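PDB 4F2N: superoxide dismutase from Leishmania major, which catalyses the dismutation of superoxide to molecular oxygen and hydrogen peroxide at an iron centre. Local coordinates for residues 46-51 with 213-218; 105-110 with 156-161; 188-193 with 207-212. One frame throughout, in Å; residues are numbered along the deposited sequence.

Interaction 1 (46-51 with 213-218); sequences IQPVMS and WQIVDW
Val49 and Ile215 face each other across two irregular segments, a loop and a turn that opens with a short 3-10 stretch, and their CA atoms, 6.8 Å apart, are the nearest pair. The loop turns back on itself, and its ends pair in a classic beta bulge, Val49 and Met50 both facing Ile46, whose carbonyl oxygen takes the backbone N-H of each; a cis peptide bond before Pro48 helps to turn the chain. In the iron superoxide dismutase fold this joins the approach to helix 52-71, in the alpha-hairpin domain, to the link between the last two helices of the C-terminal domain. No hydrogen bond crosses the contact, which is carried mainly by Ile215, set into the bend. Its CG1 lies between the backbone N and the carbonyl carbon (chi1 57°), and CD1 thereby reaches Ile46 CG2 at 3.7 Å and Val49 CB at 3.9 Å. The side chains of Ile46 and Ile215 meet at about a right angle, while Met50 brings CE to 4.2 Å from Ile215 CD1. The other branch, Ile215 CG2, packs against Pro48 CD at 3.7 Å. On the exposed side, Gln214, extended beyond CG, brings OE1 to 3.4 Å from Pro48 CG.

Interaction 2 (105-110 with 156-161); sequences HFNHSF and WTWLCV. With FE2 (Fe (II) ion), chain N.
Asn107 and His108, consecutive on helix 96-113, meet Trp156 of the central sheet strand in the iron site of the superoxide dismutase fold. The aromatic pair is T-shaped: the six-membered ring of Trp156 presents its edge to a face of His108, with planes at 87° and Trp156 CH2 3.7 Å above the imidazole. A CH-pi contact adjoins it, Asn107 CB lying over the Trp156 face at 3.5 Å from the centroid of the six-membered ring. With CG anti to its carbonyl carbon (chi1 -66°), Asn107 also carries its amide across to Trp158, where OD1 comes edge-on to CH2 at 3.2 Å. Apolar packing continues along the helix, Phe110 CD2 touching Trp158 CZ3 at 4.0 Å. The polar ends are bonded to neighbours: Gln104 OE1 accepts from both Trp156 NE1 and Asn107 ND2, Gln104 O takes His108 ND1, and Trp158 NE1 pairs with Thr173. His108 NE2 binds iron at 2.0 Å, with His58, Asp191, His195 and a water completing the coordination. Held by the metal at NE2, by a carbonyl at ND1 and by an indole edge over one face, the imidazole has little freedom to rotate, and the carbonyl probably makes it a stronger donor to iron.

Interaction 3 (188-193 with 207-212); sequences FTADVW and DYLKEL. With FE2 (Fe (II) ion), chain N.
The Tyr208 ring turns its edge to residues 191-192, at the end of strand 185-191, with Asp191 O and Val192 CG1 both near its plane, while Tyr197 meets the ring from outside the two segments. Among the other flat groups, Trp193 has the iron-bound water 3.1 Å above one face, offset toward the rim, and Phe152 of the second subunit packs edge-to-face with it. The phenol of Tyr208 gives its hydrogen to Asp191 O over 2.7 Å, arriving in the carbonyl plane with a C=O...O angle of 146°. Beside this bond the helix adds apolar contacts: Leu212 CD2 rests on Ala190 CB at 3.6 Å, and Leu209 CD2 touches both Ala190 CB and Val192 CG1, 3.9 Å from the latter. Strand and helix run roughly antiparallel, 147° between their directions, in the C-terminal domain, which packs helices on an antiparallel sheet. Asp191 is the carboxylate ligand. With its CG anti to the backbone N (chi1 -170°), its side chain carries OD2 to the iron, 1.9 Å away, beside His58, His108 and His195. Its other oxygen, OD1, accepts the backbone N-H of Trp193 from above the carboxylate plane in an Asx turn, and takes a weak hydrogen bond from the water. Tyr208 thus probably serves as a second-shell residue, helping to hold the main chain of a ligand whose carboxylate oxygens are divided between metal and turn.

In the fold
From the N terminus, the chain passes through 46-51, just before helix 52-71, and meets 213-218 more than 160 residues later, so interaction 1 closes a long loop that holds the other two. Within that loop interaction 2 comes first, tying helix 96-113 to the middle strand of the antiparallel sheet; interaction 3 follows in series, closing a short loop from strand 185-191 to helix 205-212. Interactions 2 and 3 share the iron and its water, and their strands are sheet neighbours, paired between Thr157 and Ala190. Interaction 1 touches interaction 3 through Val49 against Glu211 and Val216 against Phe188. Interactions 1 and 2 each join the alpha-hairpin domain to the C-terminal domain.

Interaction 1 (46-51 with 213-218)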
loop_
_atom_site.group_PDB
_atom_site.type_symbol
_atom_site.label_atom_id
_atom_site.label_comp_id
_atom_site.label_asym_id
_atom_site.label_seq_id
_atom_site.Cartn_x
_atom_site.Cartn_y
_atom_site.Cartn_z
ATOM N N ILE B 46 12.689 4.128 -17.874
ATOM C CA ILE B 46 11.847 5.009 -18.695
ATOM C C ILE B 46 12.274 6.433 -18.425
ATOM O O ILE B 46 11.658 7.143 -17.618
ATOM C CB ILE B 46 10.311 4.865 -18.424
ATOM C CG1 ILE B 46 9.898 3.391 -18.238
ATOM C CG2 ILE B 46 9.508 5.538 -19.553
ATOM C CD1 ILE B 46 8.413 3.176 -18.017
ATOM N N GLN B 47 13.347 6.833 -19.098
ATOM C CA GLN B 47 13.947 8.156 -18.931
ATOM C C GLN B 47 13.000 9.248 -19.392
ATOM O O GLN B 47 12.264 9.045 -20.365
ATOM C CB GLN B 47 15.268 8.235 -19.708
ATOM C CG GLN B 47 16.312 7.237 -19.217
ATOM C CD GLN B 47 16.621 7.394 -17.737
ATOM O OE1 GLN B 47 17.116 8.439 -17.309
ATOM N NE2 GLN B 47 16.324 6.357 -16.944
ATOM N N PRO B 48 13.030 10.417 -18.721
ATOM C CA PRO B 48 13.909 10.838 -17.610
ATOM C C PRO B 48 13.382 10.564 -16.201
ATOM O O PRO B 48 13.954 11.049 -15.229
ATOM C CB PRO B 48 13.996 12.347 -17.818
ATOM C CG PRO B 48 12.645 12.708 -18.351
ATOM C CD PRO B 48 12.196 11.542 -19.199
ATOM N N VAL B 49 12.301 9.803 -16.083
ATOM C CA VAL B 49 11.585 9.685 -14.804
ATOM C C VAL B 49 11.943 8.434 -13.985
ATOM O O VAL B 49 12.273 8.559 -12.800
ATOM C CB VAL B 49 10.063 9.823 -15.011
ATOM C CG1 VAL B 49 9.277 9.589 -13.708
ATOM C CG2 VAL B 49 9.779 11.204 -15.601
ATOM N N MET B 50 11.896 7.263 -14.620
ATOM C CA MET B 50 12.162 5.970 -13.958
ATOM C C MET B 50 13.536 5.387 -14.293
ATOM O O MET B 50 13.818 5.143 -15.454
ATOM C CB MET B 50 11.130 4.939 -14.398
ATOM C CG MET B 50 9.752 5.148 -13.769
ATOM S SD MET B 50 8.662 3.848 -14.365
ATOM C CE MET B 50 7.091 4.566 -13.915
ATOM N N SER B 51 14.338 5.097 -13.268
ATOM C CA SER B 51 15.651 4.482 -13.454
ATOM C C SER B 51 15.514 3.035 -13.943
ATOM O O SER B 51 14.459 2.421 -13.777
ATOM C CB SER B 51 16.405 4.481 -12.126
ATOM O OG SER B 51 15.792 3.547 -11.241
ATOM N N TRP B 213 4.421 13.114 -15.884
ATOM C CA TRP B 213 3.897 13.647 -17.139
ATOM C C TRP B 213 4.918 13.600 -18.247
ATOM O O TRP B 213 4.549 13.456 -19.400
ATOM C CB TRP B 213 3.374 15.082 -16.971
ATOM C CG TRP B 213 2.302 15.220 -15.920
ATOM C CD1 TRP B 213 2.326 16.011 -14.774
ATOM C CD2 TRP B 213 0.999 14.530 -15.883
ATOM N NE1 TRP B 213 1.155 15.855 -14.046
ATOM C CE2 TRP B 213 0.314 15.008 -14.676
ATOM C CE3 TRP B 213 0.343 13.632 -16.725
ATOM C CZ2 TRP B 213 -0.960 14.550 -14.314
ATOM C CZ3 TRP B 213 -0.951 13.184 -16.349
ATOM C CH2 TRP B 213 -1.578 13.644 -15.178
ATOM N N GLN B 214 6.202 13.726 -17.897
ATOM C CA GLN B 214 7.286 13.722 -18.891
ATOM C C GLN B 214 7.424 12.402 -19.629
ATOM O O GLN B 214 8.053 12.354 -20.673
ATOM C CB GLN B 214 8.628 14.109 -18.255
ATOM C CG GLN B 214 8.588 15.453 -17.555
ATOM C CD GLN B 214 9.843 15.709 -16.756
ATOM O OE1 GLN B 214 10.935 15.409 -17.212
ATOM N NE2 GLN B 214 9.692 16.263 -15.554
ATOM N N ILE B 215 6.838 11.326 -19.102
ATOM C CA ILE B 215 6.941 10.038 -19.795
ATOM C C ILE B 215 5.577 9.447 -20.208
ATOM O O ILE B 215 5.508 8.282 -20.598
ATOM C CB ILE B 215 7.738 8.965 -19.000
ATOM C CG1 ILE B 215 7.114 8.719 -17.603
ATOM C CG2 ILE B 215 9.219 9.310 -18.923
ATOM C CD1 ILE B 215 7.623 7.447 -16.950
ATOM N N VAL B 216 4.527 10.259 -20.196
ATOM C CA VAL B 216 3.200 9.732 -20.614
ATOM C C VAL B 216 3.128 9.629 -22.137
ATOM O O VAL B 216 3.475 10.579 -22.858
ATOM C CB VAL B 216 2.038 10.576 -20.079
ATOM C CG1 VAL B 216 0.706 10.043 -20.633
ATOM C CG2 VAL B 216 2.046 10.543 -18.558
ATOM N N ASP B 217 2.719 8.454 -22.615
ATOM C CA ASP B 217 2.465 8.252 -24.023
ATOM C C ASP B 217 1.077 8.787 -24.348
ATOM O O ASP B 217 0.068 8.064 -24.241
ATOM C CB ASP B 217 2.589 6.756 -24.392
ATOM C CG ASP B 217 2.406 6.498 -25.889
ATOM O OD1 ASP B 217 1.944 7.402 -26.610
ATOM O OD2 ASP B 217 2.718 5.385 -26.347
ATOM N N TRP B 218 1.013 10.056 -24.743
ATOM C CA TRP B 218 -0.294 10.683 -24.962
ATOM C C TRP B 218 -0.983 10.191 -26.223
ATOM O O TRP B 218 -2.205 10.316 -26.364
ATOM C CB TRP B 218 -0.185 12.209 -24.967
ATOM C CG TRP B 218 0.093 12.837 -23.626
ATOM C CD1 TRP B 218 1.221 13.573 -23.241
ATOM C CD2 TRP B 218 -0.788 12.836 -22.451
ATOM N NE1 TRP B 218 1.092 14.016 -21.944
ATOM C CE2 TRP B 218 -0.091 13.596 -21.413
ATOM C CE3 TRP B 218 -2.047 12.306 -22.174
ATOM C CZ2 TRP B 218 -0.645 13.803 -20.158
ATOM C CZ3 TRP B 218 -2.599 12.514 -20.890
ATOM C CH2 TRP B 218 -1.905 13.241 -19.908
#

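Interaction 2 (105-110 with 156-161)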
loop_
_atom_site.group_PDB
_atom_site.type_symbol
_atom_site.label_atom_id
_atom_site.label_comp_id
_atom_site.label_asym_id
_atom_site.label_seq_id
_atom_site.Cartn_x
_atom_site.Cartn_y
_atom_site.Cartn_z
ATOM N N HIS B 105 -2.636 -7.508 -12.731
ATOM C CA HIS B 105 -2.047 -7.797 -14.048
ATOM C C HIS B 105 -2.543 -6.802 -15.073
ATOM O O HIS B 105 -1.760 -6.180 -15.797
ATOM C CB HIS B 105 -2.281 -9.259 -14.482
ATOM C CG HIS B 105 -1.806 -9.576 -15.883
ATOM N ND1 HIS B 105 -0.659 -9.067 -16.405
ATOM C CD2 HIS B 105 -2.350 -10.412 -16.873
ATOM C CE1 HIS B 105 -0.479 -9.547 -17.648
ATOM N NE2 HIS B 105 -1.519 -10.350 -17.950
ATOM N N PHE B 106 -3.845 -6.615 -15.106
ATOM C CA PHE B 106 -4.447 -5.656 -16.021
ATOM C C PHE B 106 -3.922 -4.240 -15.711
ATOM O O PHE B 106 -3.518 -3.505 -16.637
ATOM C CB PHE B 106 -5.985 -5.692 -15.920
ATOM C CG PHE B 106 -6.652 -4.537 -16.638
ATOM C CD1 PHE B 106 -6.998 -4.652 -17.983
ATOM C CD2 PHE B 106 -6.894 -3.325 -15.985
ATOM C CE1 PHE B 106 -7.566 -3.571 -18.676
ATOM C CE2 PHE B 106 -7.461 -2.240 -16.656
ATOM C CZ PHE B 106 -7.806 -2.369 -18.013
ATOM N N ASN B 107 -3.930 -3.857 -14.431
ATOM C CA ASN B 107 -3.582 -2.472 -14.067
ATOM C C ASN B 107 -2.172 -2.150 -14.518
ATOM O O ASN B 107 -1.942 -1.078 -15.090
ATOM C CB ASN B 107 -3.716 -2.212 -12.560
ATOM C CG ASN B 107 -5.147 -2.310 -12.083
ATOM O OD1 ASN B 107 -6.103 -2.180 -12.875
ATOM N ND2 ASN B 107 -5.309 -2.532 -10.792
ATOM N N HIS B 108 -1.237 -3.078 -14.285
ATOM C CA HIS B 108 0.176 -2.850 -14.695
ATOM C C HIS B 108 0.330 -2.838 -16.196
ATOM O O HIS B 108 1.069 -2.006 -16.737
ATOM C CB HIS B 108 1.145 -3.875 -14.063
ATOM C CG HIS B 108 1.401 -3.627 -12.584
ATOM N ND1 HIS B 108 0.570 -4.091 -11.609
ATOM C CD2 HIS B 108 2.374 -2.876 -11.943
ATOM C CE1 HIS B 108 1.000 -3.682 -10.413
ATOM N NE2 HIS B 108 2.099 -2.917 -10.601
ATOM N N SER B 109 -0.336 -3.759 -16.895
ATOM C CA SER B 109 -0.281 -3.802 -18.362
ATOM C C SER B 109 -0.730 -2.496 -18.972
ATOM O O SER B 109 -0.137 -1.994 -19.928
ATOM C CB SER B 109 -1.109 -4.985 -18.909
ATOM O OG SER B 109 -0.538 -6.196 -18.439
ATOM N N PHE B 110 -1.784 -1.943 -18.401
ATOM C CA PHE B 110 -2.359 -0.704 -18.901
ATOM C C PHE B 110 -1.390 0.438 -18.638
ATOM O O PHE B 110 -1.123 1.254 -19.528
ATOM C CB PHE B 110 -3.734 -0.429 -18.242
ATOM C CG PHE B 110 -4.440 0.744 -18.863
ATOM C CD1 PHE B 110 -5.028 0.628 -20.124
ATOM C CD2 PHE B 110 -4.510 1.958 -18.199
ATOM C CE1 PHE B 110 -5.687 1.708 -20.711
ATOM C CE2 PHE B 110 -5.158 3.049 -18.786
ATOM C CZ PHE B 110 -5.745 2.928 -20.035
ATOM N N TRP B 156 -4.296 3.241 -7.295
ATOM C CA TRP B 156 -4.190 3.734 -8.666
ATOM C C TRP B 156 -5.029 4.976 -8.794
ATOM O O TRP B 156 -6.132 5.084 -8.185
ATOM C CB TRP B 156 -4.722 2.649 -9.651
ATOM C CG TRP B 156 -3.931 1.365 -9.577
ATOM C CD1 TRP B 156 -4.115 0.297 -8.684
ATOM C CD2 TRP B 156 -2.801 0.961 -10.435
ATOM N NE1 TRP B 156 -3.195 -0.700 -8.917
ATOM C CE2 TRP B 156 -2.360 -0.348 -9.941
ATOM C CE3 TRP B 156 -2.130 1.546 -11.512
ATOM C CZ2 TRP B 156 -1.329 -1.037 -10.526
ATOM C CZ3 TRP B 156 -1.049 0.836 -12.102
ATOM C CH2 TRP B 156 -0.667 -0.420 -11.619
ATOM N N THR B 157 -4.549 5.903 -9.606
ATOM C CA THR B 157 -5.326 7.075 -9.972
ATOM C C THR B 157 -5.553 7.033 -11.498
ATOM O O THR B 157 -4.621 6.759 -12.275
ATOM C CB THR B 157 -4.591 8.361 -9.566
ATOM O OG1 THR B 157 -4.432 8.336 -8.148
ATOM C CG2 THR B 157 -5.403 9.607 -9.934
ATOM N N TRP B 158 -6.776 7.338 -11.904
ATOM C CA TRP B 158 -7.227 7.064 -13.267
ATOM C C TRP B 158 -7.836 8.263 -13.896
ATOM O O TRP B 158 -8.512 9.054 -13.225
ATOM C CB TRP B 158 -8.360 6.032 -13.195
ATOM C CG TRP B 158 -7.979 4.729 -12.542
ATOM C CD1 TRP B 158 -8.072 4.388 -11.184
ATOM C CD2 TRP B 158 -7.470 3.522 -13.205
ATOM N NE1 TRP B 158 -7.648 3.106 -10.981
ATOM C CE2 TRP B 158 -7.263 2.526 -12.136
ATOM C CE3 TRP B 158 -7.167 3.178 -14.532
ATOM C CZ2 TRP B 158 -6.785 1.236 -12.397
ATOM C CZ3 TRP B 158 -6.664 1.878 -14.793
ATOM C CH2 TRP B 158 -6.498 0.921 -13.736
ATOM N N LEU B 159 -7.658 8.381 -15.203
ATOM C CA LEU B 159 -8.528 9.231 -16.038
ATOM C C LEU B 159 -9.397 8.279 -16.856
ATOM O O LEU B 159 -8.881 7.411 -17.570
ATOM C CB LEU B 159 -7.693 10.139 -16.967
ATOM C CG LEU B 159 -8.452 11.073 -17.936
ATOM C CD1 LEU B 159 -9.277 12.107 -17.183
ATOM C CD2 LEU B 159 -7.429 11.777 -18.828
ATOM N N CYS B 160 -10.706 8.418 -16.721
ATOM C CA CYS B 160 -11.662 7.553 -17.400
ATOM C C CYS B 160 -12.674 8.324 -18.221
ATOM O O CYS B 160 -12.971 9.506 -17.953
ATOM C CB CYS B 160 -12.442 6.662 -16.414
ATOM S SG CYS B 160 -11.441 5.564 -15.393
ATOM N N VAL B 161 -13.227 7.620 -19.202
ATOM C CA VAL B 161 -14.383 8.080 -19.944
ATOM C C VAL B 161 -15.593 7.346 -19.335
ATOM O O VAL B 161 -15.581 6.102 -19.111
ATOM C CB VAL B 161 -14.263 7.700 -21.443
ATOM C CG1 VAL B 161 -15.616 7.764 -22.140
ATOM C CG2 VAL B 161 -13.200 8.541 -22.156
HETATM FE FE FE2 N . 2.724 -1.459 -9.300
HETATM O O HOH W 1 0.796 -1.665 -8.142
#

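Interaction 3 (188-193 with 207-212)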
loop_
_atom_site.group_PDB
_atom_site.type_symbol
_atom_site.label_atom_id
_atom_site.label_comp_id
_atom_site.label_asym_id
_atom_site.label_seq_id
_atom_site.Cartn_x
_atom_site.Cartn_y
_atom_site.Cartn_z
ATOM N N PHE B 188 -6.121 6.477 -19.020
ATOM C CA PHE B 188 -4.799 6.753 -18.431
ATOM C C PHE B 188 -4.792 6.339 -16.964
ATOM O O PHE B 188 -5.836 6.428 -16.284
ATOM C CB PHE B 188 -4.453 8.235 -18.537
ATOM C CG PHE B 188 -3.113 8.566 -17.907
ATOM C CD1 PHE B 188 -1.939 8.026 -18.446
ATOM C CD2 PHE B 188 -3.029 9.328 -16.735
ATOM C CE1 PHE B 188 -0.701 8.265 -17.861
ATOM C CE2 PHE B 188 -1.782 9.603 -16.158
ATOM C CZ PHE B 188 -0.620 9.058 -16.722
ATOM N N THR B 189 -3.665 5.828 -16.489
ATOM C CA THR B 189 -3.509 5.515 -15.057
ATOM C C THR B 189 -2.126 5.871 -14.529
ATOM O O THR B 189 -1.148 5.873 -15.292
ATOM C CB THR B 189 -3.834 4.023 -14.734
ATOM O OG1 THR B 189 -4.073 3.887 -13.327
ATOM C CG2 THR B 189 -2.673 3.088 -15.082
ATOM N N ALA B 190 -2.042 6.152 -13.228
ATOM C CA ALA B 190 -0.749 6.258 -12.530
ATOM C C ALA B 190 -0.815 5.304 -11.359
ATOM O O ALA B 190 -1.766 5.340 -10.552
ATOM C CB ALA B 190 -0.510 7.681 -12.035
ATOM N N ASP B 191 0.167 4.421 -11.277
ATOM C CA ASP B 191 0.292 3.512 -10.124
ATOM C C ASP B 191 0.783 4.338 -8.931
ATOM O O ASP B 191 1.818 5.018 -9.044
ATOM C CB ASP B 191 1.363 2.456 -10.480
ATOM C CG ASP B 191 1.444 1.313 -9.485
ATOM O OD1 ASP B 191 0.706 1.317 -8.469
ATOM O OD2 ASP B 191 2.242 0.358 -9.745
ATOM N N VAL B 192 0.050 4.333 -7.816
ATOM C CA VAL B 192 0.564 4.989 -6.613
ATOM C C VAL B 192 0.740 4.015 -5.441
ATOM O O VAL B 192 0.831 4.424 -4.279
ATOM C CB VAL B 192 -0.220 6.253 -6.202
ATOM C CG1 VAL B 192 -0.106 7.336 -7.268
ATOM C CG2 VAL B 192 -1.683 5.902 -6.021
ATOM N N TRP B 193 0.835 2.712 -5.733
ATOM C CA TRP B 193 1.513 1.818 -4.777
ATOM C C TRP B 193 2.876 2.376 -4.545
ATOM O O TRP B 193 3.516 2.872 -5.505
ATOM C CB TRP B 193 1.646 0.418 -5.363
ATOM C CG TRP B 193 0.363 -0.408 -5.297
ATOM C CD1 TRP B 193 -0.850 -0.154 -5.922
ATOM C CD2 TRP B 193 0.222 -1.705 -4.664
ATOM N NE1 TRP B 193 -1.764 -1.172 -5.671
ATOM C CE2 TRP B 193 -1.168 -2.144 -4.911
ATOM C CE3 TRP B 193 1.076 -2.525 -3.899
ATOM C CZ2 TRP B 193 -1.659 -3.352 -4.404
ATOM C CZ3 TRP B 193 0.566 -3.746 -3.397
ATOM C CH2 TRP B 193 -0.768 -4.148 -3.653
ATOM N N ASP B 207 6.259 14.542 -5.936
ATOM C CA ASP B 207 7.260 14.800 -6.980
ATOM C C ASP B 207 7.185 13.763 -8.104
ATOM O O ASP B 207 7.338 14.100 -9.273
ATOM C CB ASP B 207 8.638 14.761 -6.363
ATOM C CG ASP B 207 8.885 15.927 -5.436
ATOM O OD1 ASP B 207 8.090 16.901 -5.454
ATOM O OD2 ASP B 207 9.900 15.892 -4.710
ATOM N N TYR B 208 6.997 12.498 -7.735
ATOM C CA TYR B 208 6.822 11.429 -8.720
ATOM C C TYR B 208 5.671 11.742 -9.689
ATOM O O TYR B 208 5.859 11.721 -10.901
ATOM C CB TYR B 208 6.586 10.093 -7.990
ATOM C CG TYR B 208 5.808 9.014 -8.752
ATOM C CD1 TYR B 208 6.340 8.406 -9.921
ATOM C CD2 TYR B 208 4.581 8.558 -8.267
ATOM C CE1 TYR B 208 5.629 7.405 -10.601
ATOM C CE2 TYR B 208 3.875 7.558 -8.919
ATOM C CZ TYR B 208 4.401 6.965 -10.066
ATOM O OH TYR B 208 3.699 5.948 -10.716
ATOM N N LEU B 209 4.494 12.048 -9.137
ATOM C CA LEU B 209 3.331 12.390 -9.940
ATOM C C LEU B 209 3.521 13.626 -10.827
ATOM O O LEU B 209 3.076 13.629 -11.991
ATOM C CB LEU B 209 2.083 12.537 -9.049
ATOM C CG LEU B 209 1.629 11.214 -8.445
ATOM C CD1 LEU B 209 0.664 11.495 -7.304
ATOM C CD2 LEU B 209 0.970 10.318 -9.482
ATOM N N LYS B 210 4.205 14.650 -10.302
ATOM C CA LYS B 210 4.500 15.832 -11.106
ATOM C C LYS B 210 5.464 15.467 -12.253
ATOM O O LYS B 210 5.318 15.956 -13.380
ATOM C CB LYS B 210 5.085 16.965 -10.237
ATOM N N GLU B 211 6.450 14.614 -11.984
ATOM C CA GLU B 211 7.441 14.318 -13.021
ATOM C C GLU B 211 6.912 13.305 -14.037
ATOM O O GLU B 211 7.343 13.298 -15.182
ATOM C CB GLU B 211 8.778 13.885 -12.400
ATOM C CG GLU B 211 9.445 15.017 -11.620
ATOM C CD GLU B 211 10.824 14.677 -11.073
ATOM O OE1 GLU B 211 11.478 13.741 -11.596
ATOM O OE2 GLU B 211 11.270 15.368 -10.110
ATOM N N LEU B 212 5.954 12.474 -13.617
ATOM C CA LEU B 212 5.416 11.401 -14.450
ATOM C C LEU B 212 4.928 11.877 -15.822
ATOM O O LEU B 212 5.038 11.143 -16.808
ATOM C CB LEU B 212 4.269 10.684 -13.718
ATOM C CG LEU B 212 3.749 9.377 -14.335
ATOM C CD1 LEU B 212 4.809 8.288 -14.487
ATOM C CD2 LEU B 212 2.587 8.852 -13.495
HETATM FE FE FE2 N . 2.724 -1.459 -9.300
HETATM O O HOH W 1 0.796 -1.665 -8.142
#